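Local coordinates for CocE/NonD family hydrolase (Staphylococcus aureus, PDB 3IB3), which is probably a serine hydrolase with an alpha/beta-hydrolase domain and a C-terminal beta domain, though its natural substrate is not established, at residues L411-S416 / Y550-I555; K430-R435 / G506-V511; S460-D465 / T480-S485. All coordinates share one frame; numbering follows the deposited sequence.

Contact 1 (L411-S416 / Y550-I555); sequences LKLWVS and YDSQLI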
loop_
_atom_site.group_PDB
_atom_site.type_symbol
_atom_site.label_atom_id
_atom_site.label_comp_id
_atom_site.label_asym_id
_atom_site.label_seq_id
_atom_site.Cartn_x
_atom_site.Cartn_y
_atom_site.Cartn_z
ATOM N N LEU A 411 -10.862 15.999 -6.969
ATOM C CA LEU A 411 -11.412 16.518 -8.216
ATOM C C LEU A 411 -12.969 16.463 -8.178
ATOM O O LEU A 411 -13.592 15.389 -8.167
ATOM C CB LEU A 411 -10.847 15.734 -9.398
ATOM C CG LEU A 411 -11.202 16.206 -10.818
ATOM C CD1 LEU A 411 -10.839 17.674 -11.031
ATOM C CD2 LEU A 411 -10.537 15.298 -11.878
ATOM N N LYS A 412 -13.575 17.636 -8.144
ATOM C CA LYS A 412 -15.034 17.788 -8.194
ATOM C C LYS A 412 -15.498 18.162 -9.643
ATOM O O LYS A 412 -15.173 19.216 -10.141
ATOM C CB LYS A 412 -15.401 18.785 -7.109
ATOM C CG LYS A 412 -16.687 19.558 -7.227
ATOM C CD LYS A 412 -17.911 18.703 -7.247
ATOM C CE LYS A 412 -19.115 19.599 -7.430
ATOM N NZ LYS A 412 -19.270 20.572 -6.324
ATOM N N LEU A 413 -16.254 17.275 -10.297
ATOM C CA LEU A 413 -16.700 17.461 -11.709
ATOM C C LEU A 413 -18.213 17.414 -11.783
ATOM O O LEU A 413 -18.858 16.756 -10.955
ATOM C CB LEU A 413 -16.126 16.360 -12.612
ATOM C CG LEU A 413 -14.587 16.144 -12.693
ATOM C CD1 LEU A 413 -14.241 15.019 -13.708
ATOM C CD2 LEU A 413 -13.909 17.467 -13.058
ATOM N N TRP A 414 -18.793 18.145 -12.734
ATOM C CA TRP A 414 -20.166 17.901 -13.212
ATOM C C TRP A 414 -20.052 17.153 -14.573
ATOM O O TRP A 414 -19.231 17.509 -15.438
ATOM C CB TRP A 414 -20.977 19.197 -13.343
ATOM C CG TRP A 414 -21.174 19.905 -12.035
ATOM C CD1 TRP A 414 -20.289 20.742 -11.399
ATOM C CD2 TRP A 414 -22.331 19.829 -11.183
ATOM N NE1 TRP A 414 -20.834 21.184 -10.198
ATOM C CE2 TRP A 414 -22.083 20.648 -10.052
ATOM C CE3 TRP A 414 -23.561 19.173 -11.280
ATOM C CZ2 TRP A 414 -23.026 20.815 -9.012
ATOM C CZ3 TRP A 414 -24.505 19.332 -10.242
ATOM C CH2 TRP A 414 -24.223 20.156 -9.129
ATOM N N VAL A 415 -20.810 16.069 -14.712
ATOM C CA VAL A 415 -20.597 15.112 -15.781
ATOM C C VAL A 415 -21.941 14.576 -16.249
ATOM O O VAL A 415 -22.951 14.675 -15.528
ATOM C CB VAL A 415 -19.675 13.924 -15.358
ATOM C CG1 VAL A 415 -18.450 14.426 -14.771
ATOM C CG2 VAL A 415 -20.406 12.939 -14.328
ATOM N N SER A 416 -21.930 14.077 -17.484
ATOM C CA SER A 416 -23.064 13.438 -18.106
ATOM C C SER A 416 -22.551 12.606 -19.287
ATOM O O SER A 416 -21.482 12.875 -19.816
ATOM C CB SER A 416 -24.107 14.467 -18.579
ATOM O OG SER A 416 -23.732 15.094 -19.790
ATOM N N TYR A 550 -21.873 25.105 -12.703
ATOM C CA TYR A 550 -21.099 23.884 -12.708
ATOM C C TYR A 550 -19.693 24.147 -12.128
ATOM O O TYR A 550 -18.697 24.169 -12.846
ATOM C CB TYR A 550 -21.061 23.286 -14.122
ATOM C CG TYR A 550 -22.444 23.109 -14.792
ATOM C CD1 TYR A 550 -22.755 23.808 -15.955
ATOM C CD2 TYR A 550 -23.431 22.244 -14.268
ATOM C CE1 TYR A 550 -24.016 23.696 -16.580
ATOM C CE2 TYR A 550 -24.734 22.131 -14.892
ATOM C CZ TYR A 550 -24.983 22.855 -16.057
ATOM O OH TYR A 550 -26.151 22.789 -16.744
ATOM N N ASP A 551 -19.622 24.279 -10.797
ATOM C CA ASP A 551 -18.410 24.668 -10.085
ATOM C C ASP A 551 -17.344 23.559 -10.046
ATOM O O ASP A 551 -16.744 23.268 -8.999
ATOM C CB ASP A 551 -18.760 25.182 -8.669
ATOM C CG ASP A 551 -19.369 24.120 -7.812
ATOM O OD1 ASP A 551 -19.713 23.038 -8.342
ATOM O OD2 ASP A 551 -19.537 24.363 -6.616
ATOM N N SER A 552 -17.077 22.982 -11.210
ATOM C CA SER A 552 -16.074 21.949 -11.304
ATOM C C SER A 552 -14.735 22.508 -10.806
ATOM O O SER A 552 -14.354 23.641 -11.153
ATOM C CB SER A 552 -15.957 21.410 -12.734
ATOM O OG SER A 552 -17.040 20.556 -13.062
ATOM N N GLN A 553 -14.044 21.739 -9.969
ATOM C CA GLN A 553 -12.845 22.250 -9.302
ATOM C C GLN A 553 -11.958 21.150 -8.766
ATOM O O GLN A 553 -12.436 20.106 -8.377
ATOM C CB GLN A 553 -13.242 23.151 -8.115
ATOM C CG GLN A 553 -13.902 22.416 -6.993
ATOM C CD GLN A 553 -14.493 23.354 -5.966
ATOM O OE1 GLN A 553 -13.852 23.676 -4.980
ATOM N NE2 GLN A 553 -15.689 23.858 -6.234
ATOM N N LEU A 554 -10.658 21.414 -8.758
ATOM C CA LEU A 554 -9.690 20.602 -8.053
ATOM C C LEU A 554 -9.242 21.256 -6.723
ATOM O O LEU A 554 -8.775 22.406 -6.702
ATOM C CB LEU A 554 -8.463 20.414 -8.932
ATOM C CG LEU A 554 -7.358 19.554 -8.315
ATOM C CD1 LEU A 554 -7.692 18.016 -8.370
ATOM C CD2 LEU A 554 -6.069 19.845 -8.989
ATOM N N ILE A 555 -9.353 20.496 -5.642
ATOM C CA ILE A 555 -8.934 20.939 -4.328
ATOM C C ILE A 555 -7.517 20.426 -4.089
ATOM O O ILE A 555 -7.270 19.205 -4.130
ATOM C CB ILE A 555 -9.896 20.447 -3.238
ATOM C CG1 ILE A 555 -11.313 21.013 -3.470
ATOM C CG2 ILE A 555 -9.443 20.867 -1.878
ATOM C CD1 ILE A 555 -11.397 22.505 -3.557
#
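Tyr550 lies against the indole of Trp414; from there the chain turns at Asp551 and becomes a strand antiparallel to 411-416 from Gln553 onward. The CA of Tyr550 sits over one face of the indole, 3.8 Å from the centroid of the five-membered ring of Trp414, in a CH-pi contact. Its phenol turns an edge toward that same ring in a T-shaped pair, planes 62° apart.

Asp551, at the centre of an inverse gamma turn, brings a carboxylate to the indole and to Lys412. Its CG stands between the backbone N and the carbonyl carbon (chi1 64°), which brings OD1 to the edge of the indole. Trp414 NE1 donates to Asp551 OD1 over 2.9 Å, almost straight at 174° and in the ring plane. The same oxygen takes a salt bridge from Lys412 NZ, 3.2 Å from Asp551 OD1, on its syn side but tilted out of the carboxylate plane. Two donors on one oxygen probably favour the charged carboxylate and fix its rotation.

Ser552 OG accepts the backbone N-H of Trp414 (Trp414 N to Ser552 OG 3.0 Å) and is also hydrogen-bonded to Tyr545 O. Gln553 then forms a hydrogen-bonded antiparallel pair with Lys412: Lys412 N to Gln553 O is 2.7 Å and the return bond, Gln553 N to Lys412 O, 2.8 Å. Gln553 CG packs on Lys412 CB, while NE2 donates back to Asp551 O, which probably helps hold the turn. Leu554 faces Leu411 in a non-hydrogen-bonded pair, Leu554 CD1 resting 4.0 Å from Leu411 CB, and both leucines pack on Val511 of strand 508-514.

Here an inverse gamma turn leads into an antiparallel strand pair, with Lys412 and Gln553 on one face and leucines on the other, as in a beta sandwich; it belongs to the C-terminal non-catalytic domain of the X-Pro dipeptidyl-peptidase family.

Contact 2 (K430-R435 / G506-V511); sequences KKLDRR and GETLEV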
loop_
_atom_site.group_PDB
_atom_site.type_symbol
_atom_site.label_atom_id
_atom_site.label_comp_id
_atom_site.label_asym_id
_atom_site.label_seq_id
_atom_site.Cartn_x
_atom_site.Cartn_y
_atom_site.Cartn_z
ATOM N N LYS A 430 -0.557 15.247 -13.321
ATOM C CA LYS A 430 0.724 15.204 -13.935
ATOM C C LYS A 430 1.495 16.498 -13.641
ATOM O O LYS A 430 0.878 17.529 -13.376
ATOM C CB LYS A 430 0.587 15.071 -15.463
ATOM C CG LYS A 430 -0.115 13.827 -15.987
ATOM C CD LYS A 430 -0.030 13.749 -17.540
ATOM C CE LYS A 430 -0.366 12.345 -18.069
ATOM N NZ LYS A 430 0.307 11.257 -17.328
ATOM N N LYS A 431 2.841 16.413 -13.641
ATOM C CA LYS A 431 3.695 17.594 -13.592
ATOM C C LYS A 431 4.437 17.769 -14.900
ATOM O O LYS A 431 4.975 16.816 -15.470
ATOM C CB LYS A 431 4.692 17.632 -12.426
ATOM C CG LYS A 431 5.483 18.940 -12.464
ATOM C CD LYS A 431 6.335 19.235 -11.244
ATOM C CE LYS A 431 7.573 18.348 -11.144
ATOM N NZ LYS A 431 8.673 18.990 -10.322
ATOM N N LEU A 432 4.464 19.017 -15.356
ATOM C CA LEU A 432 5.035 19.377 -16.615
ATOM C C LEU A 432 6.188 20.330 -16.267
ATOM O O LEU A 432 6.000 21.258 -15.487
ATOM C CB LEU A 432 3.942 20.039 -17.494
ATOM C CG LEU A 432 3.050 19.170 -18.385
ATOM C CD1 LEU A 432 2.420 17.977 -17.749
ATOM C CD2 LEU A 432 2.009 19.970 -19.123
ATOM N N ASP A 433 7.386 20.072 -16.806
ATOM C CA ASP A 433 8.537 20.901 -16.498
ATOM C C ASP A 433 8.456 22.206 -17.322
ATOM O O ASP A 433 7.553 22.381 -18.099
ATOM C CB ASP A 433 9.887 20.152 -16.657
ATOM C CG ASP A 433 10.221 19.746 -18.108
ATOM O OD1 ASP A 433 9.697 20.376 -19.063
ATOM O OD2 ASP A 433 11.039 18.789 -18.300
ATOM N N ARG A 434 9.380 23.118 -17.072
ATOM C CA ARG A 434 9.477 24.362 -17.798
ATOM C C ARG A 434 9.554 24.217 -19.315
ATOM O O ARG A 434 9.184 25.121 -20.012
ATOM C CB ARG A 434 10.699 25.103 -17.320
ATOM C CG ARG A 434 10.502 25.720 -15.962
ATOM C CD ARG A 434 11.834 26.032 -15.333
ATOM N NE ARG A 434 11.638 26.511 -13.970
ATOM C CZ ARG A 434 12.448 26.280 -12.940
ATOM N NH1 ARG A 434 13.537 25.523 -13.054
ATOM N NH2 ARG A 434 12.132 26.794 -11.754
ATOM N N ARG A 435 10.055 23.097 -19.833
ATOM C CA ARG A 435 10.083 22.921 -21.288
ATOM C C ARG A 435 8.705 22.476 -21.763
ATOM O O ARG A 435 8.414 22.535 -22.945
ATOM C CB ARG A 435 11.174 21.927 -21.723
ATOM C CG ARG A 435 12.580 22.446 -21.688
ATOM C CD ARG A 435 13.120 22.867 -20.303
ATOM N NE ARG A 435 13.102 21.808 -19.306
ATOM C CZ ARG A 435 13.320 21.983 -18.008
ATOM N NH1 ARG A 435 13.617 23.182 -17.545
ATOM N NH2 ARG A 435 13.240 20.950 -17.161
ATOM N N GLY A 506 7.095 28.085 -12.679
ATOM C CA GLY A 506 7.129 27.875 -14.116
ATOM C C GLY A 506 6.898 26.428 -14.522
ATOM O O GLY A 506 6.963 26.105 -15.716
ATOM N N GLU A 507 6.622 25.571 -13.542
ATOM C CA GLU A 507 6.201 24.200 -13.788
ATOM C C GLU A 507 4.673 24.172 -13.709
ATOM O O GLU A 507 4.051 25.032 -13.094
ATOM C CB GLU A 507 6.828 23.218 -12.761
ATOM C CG GLU A 507 8.355 23.237 -12.772
ATOM C CD GLU A 507 9.018 22.056 -12.078
ATOM O OE1 GLU A 507 8.751 21.795 -10.880
ATOM O OE2 GLU A 507 9.853 21.403 -12.734
ATOM N N THR A 508 4.091 23.139 -14.291
ATOM C CA THR A 508 2.642 23.069 -14.514
ATOM C C THR A 508 2.021 21.844 -13.843
ATOM O O THR A 508 2.629 20.767 -13.849
ATOM C CB THR A 508 2.436 23.047 -16.035
ATOM O OG1 THR A 508 2.944 24.251 -16.563
ATOM C CG2 THR A 508 1.007 22.933 -16.482
ATOM N N LEU A 509 0.824 21.995 -13.269
ATOM C CA LEU A 509 0.008 20.863 -12.843
ATOM C C LEU A 509 -1.060 20.696 -13.909
ATOM O O LEU A 509 -1.642 21.681 -14.337
ATOM C CB LEU A 509 -0.640 21.100 -11.447
ATOM C CG LEU A 509 -1.587 20.007 -10.841
ATOM C CD1 LEU A 509 -1.552 20.007 -9.268
ATOM C CD2 LEU A 509 -3.026 20.106 -11.317
ATOM N N GLU A 510 -1.278 19.467 -14.359
ATOM C CA GLU A 510 -2.294 19.125 -15.360
ATOM C C GLU A 510 -3.215 18.076 -14.757
ATOM O O GLU A 510 -2.726 17.051 -14.278
ATOM C CB GLU A 510 -1.617 18.563 -16.635
ATOM C CG GLU A 510 -2.511 17.992 -17.741
ATOM C CD GLU A 510 -1.679 17.399 -18.914
ATOM O OE1 GLU A 510 -0.471 17.095 -18.721
ATOM O OE2 GLU A 510 -2.211 17.246 -20.027
ATOM N N VAL A 511 -4.528 18.366 -14.719
ATOM C CA VAL A 511 -5.540 17.355 -14.385
ATOM C C VAL A 511 -5.984 16.746 -15.714
ATOM O O VAL A 511 -6.150 17.450 -16.678
ATOM C CB VAL A 511 -6.786 17.914 -13.695
ATOM C CG1 VAL A 511 -7.740 16.742 -13.283
ATOM C CG2 VAL A 511 -6.411 18.686 -12.503
HETATM O O HOH W 1 11.646 19.608 -11.430
HETATM O O HOH W 2 5.369 24.342 -17.097
#
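Strands 430-432 and 508-511 run antiparallel, their short axes 4.8 Å apart at 144°, with hydrogen-bonded pairs Lys430-Glu510 and Leu432-Thr508 on either side of the non-hydrogen-bonded pair Lys431-Leu509. On the face carrying Lys430, Leu432, Thr508 and Glu510, Leu432 CB meets Thr508 CB at 3.7 Å. The carboxylate of Glu510 reaches along this face: Glu510 OE1 sits against Leu432 CD1 (3.2 Å), with Lys430 CD alongside, the Lys430 and Glu510 chains side by side and pointing the same way, while OE2 is hydrogen-bonded to Ser394. Lys430 NZ turns off to a salt bridge with Glu438.

Lys431 works on the other face. Its chain leaves with CG anti to the backbone N (chi1 -178°) and bends at chi3, carrying NZ to 2.9 Å from Glu507 OE1 in a salt bridge. The ammonium comes from above the carboxylate plane, 35° out of it. Asp339 is a second anionic partner for this lysine, and Lys504 N a second donor to Glu507 OE1, so a buried ion pair is held from several directions. One water also joins Lys431 NZ to Glu507 OE2. A second water, donating to both Asp433 O and Gly506 O, spans the chains where they part.

Strand 508-514 continues this sheet to strand 392-398, strand 424-432 borders 438-439 and 447-458, and Phe503 of strand 490-503 packs on Lys431 and Leu509.

Contact 3 (S460-D465 / T480-S485); sequences SHRELD and TELKLS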
loop_
_atom_site.group_PDB
_atom_site.type_symbol
_atom_site.label_atom_id
_atom_site.label_comp_id
_atom_site.label_asym_id
_atom_site.label_seq_id
_atom_site.Cartn_x
_atom_site.Cartn_y
_atom_site.Cartn_z
ATOM N N SER A 460 -22.031 5.941 -11.155
ATOM C CA SER A 460 -23.197 5.449 -10.409
ATOM C C SER A 460 -22.865 5.225 -8.924
ATOM O O SER A 460 -23.800 5.172 -8.100
ATOM C CB SER A 460 -23.815 4.181 -11.012
ATOM O OG SER A 460 -22.951 3.064 -10.942
ATOM N N HIS A 461 -21.558 5.112 -8.605
ATOM C CA HIS A 461 -21.078 4.999 -7.204
ATOM C C HIS A 461 -20.674 6.320 -6.536
ATOM O O HIS A 461 -19.947 6.325 -5.483
ATOM C CB HIS A 461 -19.873 4.041 -7.110
ATOM C CG HIS A 461 -20.200 2.632 -7.478
ATOM N ND1 HIS A 461 -19.948 1.571 -6.640
ATOM C CD2 HIS A 461 -20.786 2.107 -8.577
ATOM C CE1 HIS A 461 -20.351 0.454 -7.217
ATOM N NE2 HIS A 461 -20.860 0.751 -8.391
ATOM N N ARG A 462 -21.139 7.424 -7.105
ATOM C CA ARG A 462 -20.807 8.738 -6.587
ATOM C C ARG A 462 -21.332 9.089 -5.189
ATOM O O ARG A 462 -20.995 10.154 -4.708
ATOM C CB ARG A 462 -21.283 9.816 -7.561
ATOM C CG ARG A 462 -22.846 10.008 -7.630
ATOM C CD ARG A 462 -23.208 10.860 -8.820
ATOM N NE ARG A 462 -24.657 11.009 -9.004
ATOM C CZ ARG A 462 -25.455 10.095 -9.544
ATOM N NH1 ARG A 462 -24.994 8.908 -9.933
ATOM N NH2 ARG A 462 -26.718 10.362 -9.689
ATOM N N GLU A 463 -22.172 8.267 -4.547
ATOM C CA GLU A 463 -22.811 8.729 -3.283
ATOM C C GLU A 463 -21.744 8.900 -2.186
ATOM O O GLU A 463 -20.955 7.991 -1.899
ATOM C CB GLU A 463 -23.947 7.843 -2.781
ATOM C CG GLU A 463 -24.788 8.597 -1.713
ATOM C CD GLU A 463 -25.757 7.747 -0.886
ATOM O OE1 GLU A 463 -26.103 6.604 -1.269
ATOM O OE2 GLU A 463 -26.187 8.240 0.187
ATOM N N LEU A 464 -21.716 10.089 -1.597
ATOM C CA LEU A 464 -20.786 10.403 -0.535
ATOM C C LEU A 464 -21.218 9.913 0.821
ATOM O O LEU A 464 -22.381 10.082 1.221
ATOM C CB LEU A 464 -20.579 11.917 -0.458
ATOM C CG LEU A 464 -19.935 12.642 -1.618
ATOM C CD1 LEU A 464 -19.679 14.117 -1.206
ATOM C CD2 LEU A 464 -18.661 11.947 -2.002
ATOM N N ASP A 465 -20.293 9.292 1.536
ATOM C CA ASP A 465 -20.431 9.123 2.976
ATOM C C ASP A 465 -20.125 10.491 3.604
ATOM O O ASP A 465 -18.967 10.915 3.690
ATOM C CB ASP A 465 -19.496 8.039 3.478
ATOM C CG ASP A 465 -19.633 7.771 4.952
ATOM O OD1 ASP A 465 -19.886 8.713 5.735
ATOM O OD2 ASP A 465 -19.452 6.598 5.335
ATOM N N THR A 480 -25.298 2.010 -3.068
ATOM C CA THR A 480 -26.388 2.208 -4.052
ATOM C C THR A 480 -25.764 2.654 -5.405
ATOM O O THR A 480 -24.973 3.609 -5.447
ATOM C CB THR A 480 -27.383 3.318 -3.620
ATOM O OG1 THR A 480 -27.909 3.042 -2.313
ATOM C CG2 THR A 480 -28.574 3.439 -4.624
ATOM N N GLU A 481 -26.054 1.934 -6.482
ATOM C CA GLU A 481 -25.720 2.411 -7.809
ATOM C C GLU A 481 -26.821 3.365 -8.249
ATOM O O GLU A 481 -27.968 2.948 -8.418
ATOM C CB GLU A 481 -25.607 1.277 -8.814
ATOM C CG GLU A 481 -24.551 0.273 -8.475
ATOM C CD GLU A 481 -24.053 -0.559 -9.679
ATOM O OE1 GLU A 481 -24.889 -1.066 -10.465
ATOM O OE2 GLU A 481 -22.811 -0.725 -9.811
ATOM N N LEU A 482 -26.467 4.638 -8.409
ATOM C CA LEU A 482 -27.370 5.676 -8.888
ATOM C C LEU A 482 -27.163 5.908 -10.401
ATOM O O LEU A 482 -26.477 6.870 -10.865
ATOM C CB LEU A 482 -27.193 6.977 -8.082
ATOM C CG LEU A 482 -27.283 6.907 -6.553
ATOM C CD1 LEU A 482 -26.826 8.234 -5.943
ATOM C CD2 LEU A 482 -28.689 6.554 -6.117
ATOM N N LYS A 483 -27.765 5.006 -11.167
ATOM C CA LYS A 483 -27.583 4.962 -12.605
ATOM C C LYS A 483 -28.107 6.239 -13.263
ATOM O O LYS A 483 -28.902 6.966 -12.674
ATOM C CB LYS A 483 -28.290 3.750 -13.171
ATOM C CG LYS A 483 -27.589 2.454 -12.885
ATOM C CD LYS A 483 -26.385 2.251 -13.811
ATOM C CE LYS A 483 -25.671 0.937 -13.487
ATOM N NZ LYS A 483 -24.338 0.818 -14.154
ATOM N N LEU A 484 -27.644 6.495 -14.485
ATOM C CA LEU A 484 -27.832 7.773 -15.148
ATOM C C LEU A 484 -28.850 7.691 -16.289
ATOM O O LEU A 484 -28.760 6.828 -17.165
ATOM C CB LEU A 484 -26.493 8.298 -15.714
ATOM C CG LEU A 484 -25.371 8.544 -14.707
ATOM C CD1 LEU A 484 -24.072 8.921 -15.442
ATOM C CD2 LEU A 484 -25.709 9.633 -13.719
ATOM N N SER A 485 -29.815 8.601 -16.263
ATOM C CA SER A 485 -30.628 8.909 -17.449
ATOM C C SER A 485 -29.799 9.815 -18.339
ATOM O O SER A 485 -28.950 10.565 -17.847
ATOM C CB SER A 485 -31.905 9.646 -17.055
ATOM O OG SER A 485 -31.646 11.057 -16.989
HETATM O O HOH W 3 -23.917 5.817 -5.519
HETATM O O HOH W 4 -28.637 9.392 -11.369
HETATM O O HOH W 5 -23.954 4.623 -2.890
#
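Two limbs of the long irregular connection between strands 447-458 and 490-503 meet here, within the C-terminal beta domain. The backbone N of Leu482 donates to Ser460 O at 2.7 Å, joining the limbs where their CA atoms come nearest. Beside this bond His461 and Glu481 lie side by side, pointing the same way. His461 NE2 donates an N-H to Glu481 OE2 over 2.8 Å, on the anti lone pair, the oxygen 21° out of the ring plane and the ring and carboxylate planes 80° apart; the other ring nitrogen, ND1, is hydrogen-bonded to His478 ND1.

Arg462 reaches across Leu482 at about a right angle, its chain extended from CG to NE. Arg462 NH1 meets Leu482 O at 2.7 Å, in the guanidinium plane and on a carbonyl lone pair, and is also hydrogen-bonded to Val459 O. A water accepts from Arg462 NH2 (2.7 Å) and lies within hydrogen-bonding distance of Lys483 O.

Two carbonyls gripping NH1 fix the rotation of the guanidinium and Leu482 CD1 and Leu484 CD2 sandwich its faces, so a charged group here ties down irregular backbone, while Glu481 would help orient the imidazole.

From the N terminus, the chain first builds the large mixed sheet with its helices and then enters the C-terminal beta domain, where all three contacts lie. Strand 408-417 opens contact 1, which closes only at 550-555, near the end of the chain. Inside that span, strand 424-432 opens contact 2, closed by 506-511, and within this in turn 460-465 and 480-485 close the short loop of contact 3. The three are thus nested without crossing. Contacts 1 and 2 touch, Leu554 also meeting Leu509, which joins two antiparallel sheets. Contact 3 joins two parts of the connection between strands 447-458 and 490-503, its centre about 16 Å from that of contact 1 and 33 Å from that of contact 2.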